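Local atomic coordinates of two-domain protein containing predicted PHP-like metal-dependent phosphoesterase (Bacteroides vulgatus ATCC 8482, PDB entry 3E38), a protein that binds three zinc ions in a PHP-like domain and is probably a metal-dependent phosphoesterase, perhaps a 5'-3' exonuclease acting on DNA or RNA. Residues R4-Q9 against A43-L48; H210-F215 against A237-L242; Q268-S273 against I311-G316; L293-D298 against G320-E325. All blocks are in the same frame, centred on the assembly; numbering follows the deposited sequence.

From the N terminus, contact 1 comes first, closing a loop of 33 residues by laying the leading segment 4-9 against the end of helix 36-45. Contact 2 then closes 21 residues, pairing strands 213-218 and 235-239 in the mixed sheet of the metal-binding part. These two follow in series and touch: D46 of contact 1 forms a salt bridge with R211 of contact 2. Contacts 3 and 4 lie in the Ig-like domain and cross, their segments alternating along the chain. Contact 3 joins neighbouring strands of one sheet, whereas contact 4 ties that sheet to the other; I311 and F313 pack on L293 where they meet.

Contact 1 of 4, residues R4-Q9 against A43-L48; sequences RRNEIQ and AYRDGL
R5 lies across the last turn of helix 36-45, and its guanidinium binds Y44 O and L48 O around the helix end. Among the polar contacts, NH1 serves both acceptors: R5 NH1 to L48 O is 2.6 Å, straight (160°) and within the guanidinium plane, while R5 NH1 to Y44 O is 3.1 Å and tilted from it. R5 NH2 adds a weak bond to L48 O. The third nitrogen is taken by a salt bridge, R5 NE to E7 OE2 at 2.9 Å, so the group is gripped on several sides and its rotation fixed. Y44 O also accepts from G47 N within a Schellman motif, in which positive-phi G47 ends the helix. Between the two segments the one backbone-to-backbone hydrogen bond is N6 N to R45 O, 3.0 Å. A water links E7 OE1, I8 N and G47 O.

Among the apolar contacts, an extended R5 chain whose CG is anti to the backbone N (chi1 -176°) runs past Y44. R5 CB sits over one face of the Y44 ring, a CH-pi contact 4.1 Å from its centroid, and G47 CA lies against one face of the guanidinium. I8 CD1 meets L48 CD2 at 4.3 Å.

Around this, D46 turns to R211 and L48 packs on strands 17-22 and 213-218; R45 touches helix 199-202, and Y44 OH bonds R306 of a second subunit.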
# COMPACT_ATOMS: atom_id res chain seq x y z
N ARG B 4 17.63 3.59 5.67
CA ARG B 4 17.02 3.83 4.34
C ARG B 4 16.34 5.20 4.14
O ARG B 4 15.39 5.56 4.83
CB ARG B 4 16.02 2.77 3.94
CG ARG B 4 15.49 3.14 2.54
CD ARG B 4 14.61 2.13 1.92
NE ARG B 4 14.13 2.58 0.62
CZ ARG B 4 13.62 1.75 -0.29
NH1 ARG B 4 13.55 0.46 -0.04
NH2 ARG B 4 13.20 2.20 -1.46
N ARG B 5 16.77 5.89 3.10
CA ARG B 5 16.27 7.23 2.75
C ARG B 5 15.47 7.30 1.48
O ARG B 5 15.87 6.84 0.44
CB ARG B 5 17.45 8.17 2.63
CG ARG B 5 17.09 9.62 2.37
CD ARG B 5 18.27 10.49 2.82
NE ARG B 5 18.23 11.87 2.34
CZ ARG B 5 17.79 12.92 3.02
NH1 ARG B 5 17.33 12.81 4.26
NH2 ARG B 5 17.82 14.11 2.45
N ASN B 6 14.35 7.95 1.59
CA ASN B 6 13.46 8.13 0.50
C ASN B 6 13.57 9.60 0.11
O ASN B 6 12.96 10.43 0.72
CB ASN B 6 12.01 7.77 0.91
CG ASN B 6 11.88 6.32 1.40
OD1 ASN B 6 12.32 5.39 0.73
ND2 ASN B 6 11.34 6.13 2.60
N GLU B 7 14.32 9.89 -0.93
CA GLU B 7 14.50 11.27 -1.34
C GLU B 7 13.20 11.88 -1.81
O GLU B 7 12.38 11.22 -2.40
CB GLU B 7 15.52 11.36 -2.47
CG GLU B 7 16.94 10.95 -2.07
CD GLU B 7 17.63 11.87 -1.07
OE1 GLU B 7 17.21 13.04 -0.82
OE2 GLU B 7 18.65 11.41 -0.53
N ILE B 8 13.07 13.16 -1.57
CA ILE B 8 11.94 13.95 -2.06
C ILE B 8 12.39 14.60 -3.37
O ILE B 8 13.20 15.54 -3.38
CB ILE B 8 11.50 15.03 -1.06
CG1 ILE B 8 11.12 14.39 0.30
CG2 ILE B 8 10.36 15.87 -1.65
CD1 ILE B 8 10.93 15.37 1.45
N GLN B 9 11.86 14.08 -4.47
CA GLN B 9 12.21 14.52 -5.82
C GLN B 9 11.46 15.74 -6.31
O GLN B 9 10.37 15.65 -6.84
CB GLN B 9 12.02 13.39 -6.80
CG GLN B 9 12.95 12.21 -6.50
CD GLN B 9 12.76 11.13 -7.53
OE1 GLN B 9 12.97 11.35 -8.72
NE2 GLN B 9 12.31 9.98 -7.09
N ALA B 43 13.37 11.99 9.96
CA ALA B 43 13.76 13.06 9.00
C ALA B 43 14.60 12.46 7.91
O ALA B 43 14.38 12.67 6.73
CB ALA B 43 14.49 14.23 9.69
N TYR B 44 15.56 11.67 8.34
CA TYR B 44 16.43 10.98 7.40
C TYR B 44 15.60 10.18 6.42
O TYR B 44 15.67 10.30 5.19
CB TYR B 44 17.38 10.02 8.14
CG TYR B 44 18.32 9.33 7.22
CD1 TYR B 44 19.28 10.05 6.54
CD2 TYR B 44 18.23 7.96 6.99
CE1 TYR B 44 20.15 9.44 5.66
CE2 TYR B 44 19.11 7.32 6.12
CZ TYR B 44 20.06 8.09 5.46
OH TYR B 44 20.96 7.53 4.60
N ARG B 45 14.82 9.29 7.01
CA ARG B 45 14.00 8.35 6.22
C ARG B 45 13.07 9.05 5.23
O ARG B 45 12.91 8.61 4.09
CB ARG B 45 13.19 7.45 7.16
CG ARG B 45 12.56 6.28 6.49
CD ARG B 45 12.11 5.21 7.53
NE ARG B 45 11.16 5.72 8.51
CZ ARG B 45 11.32 5.75 9.82
NH1 ARG B 45 12.40 5.22 10.39
NH2 ARG B 45 10.36 6.28 10.57
N ASP B 46 12.52 10.17 5.66
CA ASP B 46 11.59 10.96 4.86
C ASP B 46 12.27 11.88 3.85
O ASP B 46 11.59 12.70 3.23
CB ASP B 46 10.69 11.88 5.72
CG ASP B 46 9.72 11.15 6.67
OD1 ASP B 46 9.65 9.90 6.70
OD2 ASP B 46 8.99 11.89 7.41
N GLY B 47 13.58 11.87 3.77
CA GLY B 47 14.30 12.72 2.79
C GLY B 47 14.41 14.21 3.13
O GLY B 47 14.57 15.08 2.26
N LEU B 48 14.32 14.46 4.42
CA LEU B 48 14.41 15.80 4.94
C LEU B 48 15.85 16.11 5.03
O LEU B 48 16.66 15.20 5.07
CB LEU B 48 13.81 15.91 6.35
CG LEU B 48 12.34 15.75 6.61
CD1 LEU B 48 12.07 16.31 8.03
CD2 LEU B 48 11.59 16.50 5.57
O HOH W 1 9.38 8.02 4.67
O HOH W 2 15.18 14.66 -0.19

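Contact 2 of 4, residues H210-F215 against A237-L242; sequences HRTMTF and AYFHEL
H210 lays its imidazole flat on the phenol of Y238, an offset stack with centroids 3.7 Å apart and planes only 9° from parallel. H210 CG stands between the backbone N and the carbonyl carbon (chi1 65°), which brings the ring over Y238. In the same pose NE2 points at H240 O; the refined separation of H210 NE2 and H240 O, 2.4 Å, is too short to be trusted in detail, although the approach is straight. At the other side of the imidazole, H210 ND1 donates to R211 O at 2.9 Å, which together with the stack probably steadies the ring.

F215 completes an aromatic cluster: Y238 CB lies over its face, 4.2 Å from the centroid, and the two rings meet obliquely. Selenomethionine M213 brings CG to the edge of Y238. Beneath these, M213 and Y238 form a hydrogen-bonded antiparallel pair, M213 N to Y238 O and Y238 N to M213 O both measuring 3.0 Å. A water joins H210 O, T212 OG1 and H240 N, T212 OG1 also being hydrogen-bonded to G171 O.

Strand 213-218 is flanked by strand 17-22 on one edge and 235-239 on the other; the latter turns back at F239-L242, a type II' turn, into strand 242-244, whose L243 packs on Y238 and F215.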
# COMPACT_ATOMS: atom_id res chain seq x y z
N HIS B 210 2.43 12.72 3.10
CA HIS B 210 3.75 13.21 3.55
C HIS B 210 3.59 14.22 4.63
O HIS B 210 2.62 15.00 4.68
CB HIS B 210 4.49 13.85 2.36
CG HIS B 210 3.80 15.08 1.86
ND1 HIS B 210 4.00 16.31 2.44
CD2 HIS B 210 2.83 15.24 0.94
CE1 HIS B 210 3.22 17.20 1.86
NE2 HIS B 210 2.49 16.58 0.94
N ARG B 211 4.61 14.31 5.46
CA ARG B 211 4.56 15.23 6.57
C ARG B 211 4.52 16.63 6.01
O ARG B 211 5.20 16.91 5.05
CB ARG B 211 5.75 15.06 7.51
CG ARG B 211 7.02 15.80 7.09
CD ARG B 211 7.96 16.00 8.27
NE ARG B 211 8.67 14.77 8.55
CZ ARG B 211 9.36 14.52 9.64
NH1 ARG B 211 9.44 15.42 10.60
NH2 ARG B 211 9.97 13.35 9.76
N THR B 212 3.71 17.49 6.62
CA THR B 212 3.68 18.90 6.24
C THR B 212 5.05 19.48 6.50
O THR B 212 5.69 19.22 7.51
CB THR B 212 2.59 19.63 7.02
OG1 THR B 212 1.35 19.03 6.65
CG2 THR B 212 2.55 21.12 6.74
N MSE B 213 5.55 20.21 5.54
CA MSE B 213 6.91 20.70 5.68
C MSE B 213 7.16 21.97 4.93
O MSE B 213 6.26 22.54 4.36
CB MSE B 213 7.87 19.64 5.14
CG MSE B 213 7.75 19.42 3.62
SE MSE B 213 8.93 17.99 2.97
CE MSE B 213 7.99 16.50 3.82
N THR B 214 8.41 22.42 4.95
CA THR B 214 8.80 23.66 4.23
C THR B 214 9.93 23.44 3.25
O THR B 214 10.96 22.84 3.56
CB THR B 214 9.23 24.81 5.19
OG1 THR B 214 8.22 25.05 6.15
CG2 THR B 214 9.52 26.09 4.45
N PHE B 215 9.67 23.87 2.03
CA PHE B 215 10.72 23.91 1.03
C PHE B 215 11.48 25.22 1.23
O PHE B 215 10.88 26.33 1.20
CB PHE B 215 10.20 23.84 -0.42
CG PHE B 215 9.59 22.54 -0.79
CD1 PHE B 215 9.82 21.42 -0.02
CD2 PHE B 215 8.87 22.42 -1.98
CE1 PHE B 215 9.26 20.20 -0.37
CE2 PHE B 215 8.31 21.19 -2.36
CZ PHE B 215 8.50 20.09 -1.55
N ALA B 237 5.49 26.41 1.61
CA ALA B 237 4.92 25.34 2.44
C ALA B 237 4.27 24.22 1.57
O ALA B 237 3.49 24.45 0.67
CB ALA B 237 3.93 25.91 3.47
N TYR B 238 4.63 23.01 1.91
CA TYR B 238 4.17 21.80 1.26
C TYR B 238 3.29 21.04 2.22
O TYR B 238 3.74 20.48 3.20
CB TYR B 238 5.36 20.96 0.88
CG TYR B 238 5.03 19.71 0.10
CD1 TYR B 238 3.99 19.67 -0.83
CD2 TYR B 238 5.81 18.57 0.24
CE1 TYR B 238 3.72 18.54 -1.53
CE2 TYR B 238 5.55 17.46 -0.47
CZ TYR B 238 4.52 17.42 -1.36
OH TYR B 238 4.28 16.25 -2.09
N PHE B 239 2.03 21.03 1.84
CA PHE B 239 0.93 20.55 2.65
C PHE B 239 0.01 19.69 1.85
O PHE B 239 -0.67 20.17 0.94
CB PHE B 239 0.15 21.78 3.13
CG PHE B 239 -1.12 21.45 3.83
CD1 PHE B 239 -1.12 21.04 5.16
CD2 PHE B 239 -2.33 21.51 3.16
CE1 PHE B 239 -2.27 20.72 5.78
CE2 PHE B 239 -3.49 21.21 3.81
CZ PHE B 239 -3.45 20.81 5.12
N HIS B 240 -0.02 18.39 2.16
CA HIS B 240 -0.89 17.52 1.42
C HIS B 240 -0.47 17.70 -0.03
O HIS B 240 0.70 17.55 -0.35
CB HIS B 240 -2.34 17.91 1.70
CG HIS B 240 -2.80 17.55 3.09
ND1 HIS B 240 -4.12 17.56 3.49
CD2 HIS B 240 -2.10 17.07 4.16
CE1 HIS B 240 -4.20 17.18 4.76
NE2 HIS B 240 -2.99 16.88 5.19
N GLU B 241 -1.42 18.06 -0.88
CA GLU B 241 -1.18 18.23 -2.34
C GLU B 241 -0.92 19.67 -2.69
O GLU B 241 -0.66 20.02 -3.86
CB GLU B 241 -2.35 17.68 -3.20
CG GLU B 241 -2.46 16.16 -3.12
CD GLU B 241 -3.48 15.52 -4.08
OE1 GLU B 241 -4.31 16.23 -4.71
OE2 GLU B 241 -3.43 14.26 -4.20
N LEU B 242 -1.00 20.52 -1.67
CA LEU B 242 -0.79 21.95 -1.89
C LEU B 242 0.69 22.39 -1.69
O LEU B 242 1.45 21.80 -0.90
CB LEU B 242 -1.70 22.79 -0.99
CG LEU B 242 -3.20 22.51 -0.96
CD1 LEU B 242 -3.82 23.51 0.01
CD2 LEU B 242 -3.81 22.61 -2.38
O HOH W 3 1.21 17.35 4.49

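Contact 3 of 4, residues Q268-S273 against I311-G316; sequences QGVTLS and IGFKQG
G269 and F313 meet where two antiparallel strands, 269-276 and 306-313, run side by side in the four-stranded sheet of the Ig-like domain. Three backbone hydrogen bonds join the two segments. V270 and I311 form a hydrogen-bonded pair and exchange both bonds: V270 N to I311 O and I311 N to V270 O are each 2.7 Å. The two differ in direction. V270 N enters in the plane of the I311 carbonyl, whereas I311 N comes almost end-on to the V270 carbonyl (C=O...N angle 168°), and its bond is also nearly straight at the hydrogen, at 178°. The third bond, F313 N to Q268 O at 2.8 Å, is just as straight at its hydrogen, yet the donor stands above the Q268 carbonyl plane rather than on a lone pair.

G269 and G312 make the intervening non-hydrogen-bonded pair. Close approach there lets G269 CA give a short CA-H...O contact to I311 O, 3.1 Å. On the other side of strand 306-313, G312 O probably accepts from V294 N of strand 293-294, and T271 forms backbone bonds with strand 258-265. The side-chain hydroxyl of T271 is held by R310.

V270, I311 and L272 are apolar and buried. L272 CD1 meets I311 CD1, while V270 CG2 touches F313 CZ at 3.4 Å. With F313 CG anti to the carbonyl carbon (chi1 -60°), the ring folds back over the opposite strand, and G269 CA sits 3.7 Å from its centroid, a CH-pi contact.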
# COMPACT_ATOMS: atom_id res chain seq x y z
N GLN B 268 -4.19 22.16 -38.02
CA GLN B 268 -5.27 21.79 -37.08
C GLN B 268 -4.95 22.02 -35.60
O GLN B 268 -5.86 22.07 -34.76
CB GLN B 268 -5.70 20.34 -37.30
CG GLN B 268 -6.59 20.16 -38.55
CD GLN B 268 -5.87 20.41 -39.87
OE1 GLN B 268 -6.26 21.28 -40.66
NE2 GLN B 268 -4.80 19.64 -40.12
N GLY B 269 -3.66 22.17 -35.29
CA GLY B 269 -3.21 22.37 -33.90
C GLY B 269 -1.81 21.87 -33.59
O GLY B 269 -1.03 21.53 -34.47
N VAL B 270 -1.51 21.83 -32.30
CA VAL B 270 -0.18 21.45 -31.81
C VAL B 270 -0.27 20.31 -30.83
O VAL B 270 -1.20 20.24 -30.02
CB VAL B 270 0.56 22.67 -31.14
CG1 VAL B 270 1.91 22.27 -30.51
CG2 VAL B 270 0.76 23.78 -32.14
N THR B 271 0.69 19.41 -30.92
CA THR B 271 0.75 18.28 -29.99
C THR B 271 1.96 18.45 -29.09
O THR B 271 3.08 18.60 -29.57
CB THR B 271 0.82 16.95 -30.72
OG1 THR B 271 -0.44 16.74 -31.36
CG2 THR B 271 1.07 15.80 -29.75
N LEU B 272 1.69 18.48 -27.79
CA LEU B 272 2.72 18.60 -26.76
C LEU B 272 2.91 17.32 -25.98
O LEU B 272 2.07 16.42 -25.97
CB LEU B 272 2.37 19.71 -25.76
CG LEU B 272 2.16 21.15 -26.26
CD1 LEU B 272 1.66 22.05 -25.12
CD2 LEU B 272 3.45 21.69 -26.86
N SER B 273 4.05 17.21 -25.34
CA SER B 273 4.25 16.13 -24.37
C SER B 273 4.72 16.81 -23.11
O SER B 273 5.81 17.37 -23.08
CB SER B 273 5.27 15.06 -24.81
OG SER B 273 6.61 15.54 -24.65
N ILE B 311 -3.45 20.52 -28.56
CA ILE B 311 -4.10 21.82 -28.55
C ILE B 311 -4.58 22.11 -29.97
O ILE B 311 -3.79 22.21 -30.90
CB ILE B 311 -3.16 22.98 -28.10
CG1 ILE B 311 -2.68 22.78 -26.66
CG2 ILE B 311 -3.91 24.32 -28.23
CD1 ILE B 311 -1.80 21.60 -26.44
N GLY B 312 -5.89 22.19 -30.12
CA GLY B 312 -6.48 22.45 -31.41
C GLY B 312 -6.61 23.93 -31.76
O GLY B 312 -6.83 24.78 -30.88
N PHE B 313 -6.48 24.18 -33.06
CA PHE B 313 -6.65 25.52 -33.68
C PHE B 313 -7.92 25.55 -34.51
O PHE B 313 -7.93 24.99 -35.59
CB PHE B 313 -5.50 25.90 -34.62
CG PHE B 313 -4.16 25.94 -33.97
CD1 PHE B 313 -4.03 26.21 -32.61
CD2 PHE B 313 -3.00 25.79 -34.73
CE1 PHE B 313 -2.79 26.26 -32.01
CE2 PHE B 313 -1.74 25.86 -34.13
CZ PHE B 313 -1.64 26.09 -32.78
N LYS B 314 -8.96 26.20 -34.00
CA LYS B 314 -10.25 26.31 -34.71
C LYS B 314 -10.22 27.51 -35.63
O LYS B 314 -9.24 28.26 -35.68
CB LYS B 314 -11.44 26.37 -33.74
N GLN B 315 -11.33 27.72 -36.35
CA GLN B 315 -11.38 28.74 -37.40
C GLN B 315 -9.98 28.79 -38.01
O GLN B 315 -9.43 27.73 -38.32
CB GLN B 315 -11.87 30.10 -36.91
CG GLN B 315 -13.40 30.16 -36.79
N GLY B 316 -9.38 29.96 -38.16
CA GLY B 316 -8.05 29.99 -38.80
C GLY B 316 -6.76 30.07 -37.97
O GLY B 316 -5.66 29.99 -38.52

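Contact 4 of 4, residues L293-D298 against G320-E325; sequences LVYFRD and GDVNFE
Y295 places its ring over V322 and its hydroxyl on the backbone beyond it. V322 CG1 stands above the centre of the ring, 3.8 Å from the centroid and 10° off the normal, a CH-pi contact close to the ring normal. At the ring edge Y295 OH donates to N323 O, 2.7 Å away, lying in the carbonyl plane on a lone pair. One residue is thus held by a methyl on its face and a carbonyl at its rim, which helps to hold the ring in place. Y295 CG takes up the position between the backbone N and the carbonyl carbon (chi1 59°), and the ring drops from there towards strand 321-326.

On either side of Y295, apolar side chains make the contact. L293 CD2 lies against the backbone of G320 and D321, with D321 O at 3.4 Å, and reaches V322 CG2 at 4.1 Å. F296 brings CZ to F324 CD2, 3.9 Å, with the two ring planes 51° apart, neither stacked nor edge-to-face. Y295 CD2 in turn lies over the face of the F296 ring.

Further out, K286 makes a cation-pi contact with Y295, and H289 meets its ring edge-to-face. N323 is positioned through its amide by A288 and T340, while V322 and L293 both rest on I311. R297 bonds Q144, T148 and D141 of a fourth subunit.

Residues 293-298 leave strand 293-294 in one sheet and enter strand 298-301 in the other, so this arrangement is core packing between the two sheets of an Ig-like beta sandwich.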
# COMPACT_ATOMS: atom_id res chain seq x y z
N LEU B 293 -8.93 28.32 -29.49
CA LEU B 293 -7.76 27.59 -29.04
C LEU B 293 -8.27 26.46 -28.12
O LEU B 293 -8.53 26.62 -26.92
CB LEU B 293 -6.79 28.55 -28.35
CG LEU B 293 -5.40 27.98 -28.06
CD1 LEU B 293 -4.75 27.43 -29.31
CD2 LEU B 293 -4.57 29.08 -27.45
N VAL B 294 -8.42 25.29 -28.74
CA VAL B 294 -9.07 24.15 -28.09
C VAL B 294 -8.16 23.25 -27.26
O VAL B 294 -7.28 22.56 -27.78
CB VAL B 294 -9.83 23.28 -29.14
CG1 VAL B 294 -10.65 22.19 -28.45
CG2 VAL B 294 -10.72 24.17 -30.03
N TYR B 295 -8.38 23.26 -25.95
CA TYR B 295 -7.67 22.35 -25.05
C TYR B 295 -8.47 21.90 -23.80
O TYR B 295 -9.62 22.27 -23.56
CB TYR B 295 -6.31 22.95 -24.67
CG TYR B 295 -6.39 24.29 -23.97
CD1 TYR B 295 -6.59 25.47 -24.69
CD2 TYR B 295 -6.27 24.38 -22.59
CE1 TYR B 295 -6.65 26.69 -24.06
CE2 TYR B 295 -6.34 25.59 -21.95
CZ TYR B 295 -6.52 26.76 -22.69
OH TYR B 295 -6.60 27.99 -22.05
N PHE B 296 -7.80 21.09 -22.98
CA PHE B 296 -8.40 20.54 -21.76
C PHE B 296 -9.07 21.58 -20.90
O PHE B 296 -8.71 22.77 -20.91
CB PHE B 296 -7.35 19.80 -20.92
CG PHE B 296 -6.27 20.71 -20.40
CD1 PHE B 296 -6.48 21.50 -19.28
CD2 PHE B 296 -5.06 20.79 -21.04
CE1 PHE B 296 -5.50 22.36 -18.79
CE2 PHE B 296 -4.07 21.65 -20.56
CZ PHE B 296 -4.31 22.45 -19.44
N ARG B 297 -10.08 21.12 -20.16
CA ARG B 297 -10.77 21.95 -19.16
C ARG B 297 -10.11 21.76 -17.79
O ARG B 297 -9.98 22.68 -16.98
CB ARG B 297 -12.25 21.64 -19.08
CG ARG B 297 -12.93 22.23 -20.27
CD ARG B 297 -14.40 21.91 -20.37
NE ARG B 297 -15.15 22.52 -19.30
CZ ARG B 297 -16.44 22.37 -19.15
NH1 ARG B 297 -17.16 21.66 -20.01
NH2 ARG B 297 -17.02 22.95 -18.12
N ASP B 298 -9.68 20.53 -17.59
CA ASP B 298 -9.06 20.13 -16.33
C ASP B 298 -8.02 19.09 -16.61
O ASP B 298 -8.14 18.32 -17.54
CB ASP B 298 -10.11 19.58 -15.37
CG ASP B 298 -10.89 20.66 -14.68
OD1 ASP B 298 -10.32 21.32 -13.78
OD2 ASP B 298 -12.07 20.86 -15.02
N GLY B 320 -1.47 30.71 -30.07
CA GLY B 320 -2.03 31.45 -28.95
C GLY B 320 -1.55 30.98 -27.60
O GLY B 320 -0.62 30.18 -27.49
N ASP B 321 -2.22 31.50 -26.60
CA ASP B 321 -1.89 31.24 -25.20
C ASP B 321 -2.78 30.21 -24.58
O ASP B 321 -3.97 30.43 -24.35
CB ASP B 321 -2.04 32.50 -24.36
CG ASP B 321 -1.03 33.56 -24.70
OD1 ASP B 321 0.03 33.23 -25.29
OD2 ASP B 321 -1.29 34.71 -24.34
N VAL B 322 -2.13 29.10 -24.25
CA VAL B 322 -2.77 28.00 -23.56
C VAL B 322 -2.67 28.37 -22.10
O VAL B 322 -1.63 28.20 -21.47
CB VAL B 322 -2.10 26.66 -23.91
CG1 VAL B 322 -2.70 25.53 -23.11
CG2 VAL B 322 -2.25 26.42 -25.43
N ASN B 323 -3.77 28.93 -21.61
CA ASN B 323 -3.91 29.46 -20.25
C ASN B 323 -4.60 28.56 -19.25
O ASN B 323 -5.66 27.97 -19.51
CB ASN B 323 -4.70 30.75 -20.29
CG ASN B 323 -4.01 31.81 -21.09
OD1 ASN B 323 -2.78 31.87 -21.13
ND2 ASN B 323 -4.79 32.66 -21.72
N PHE B 324 -4.00 28.51 -18.08
CA PHE B 324 -4.52 27.70 -16.99
C PHE B 324 -3.98 28.08 -15.63
O PHE B 324 -2.89 28.66 -15.47
CB PHE B 324 -4.26 26.21 -17.25
CG PHE B 324 -2.81 25.87 -17.51
CD1 PHE B 324 -1.94 25.69 -16.45
CD2 PHE B 324 -2.34 25.74 -18.80
CE1 PHE B 324 -0.61 25.35 -16.68
CE2 PHE B 324 -1.00 25.41 -19.03
CZ PHE B 324 -0.14 25.21 -17.96
N GLU B 325 -4.78 27.76 -14.64
CA GLU B 325 -4.39 27.94 -13.25
C GLU B 325 -3.80 26.62 -12.70
O GLU B 325 -4.31 25.57 -13.01
CB GLU B 325 -5.62 28.31 -12.43
CG GLU B 325 -5.38 28.66 -11.01
CD GLU B 325 -6.69 28.78 -10.25
OE1 GLU B 325 -7.74 28.55 -10.89
OE2 GLU B 325 -6.70 29.07 -9.02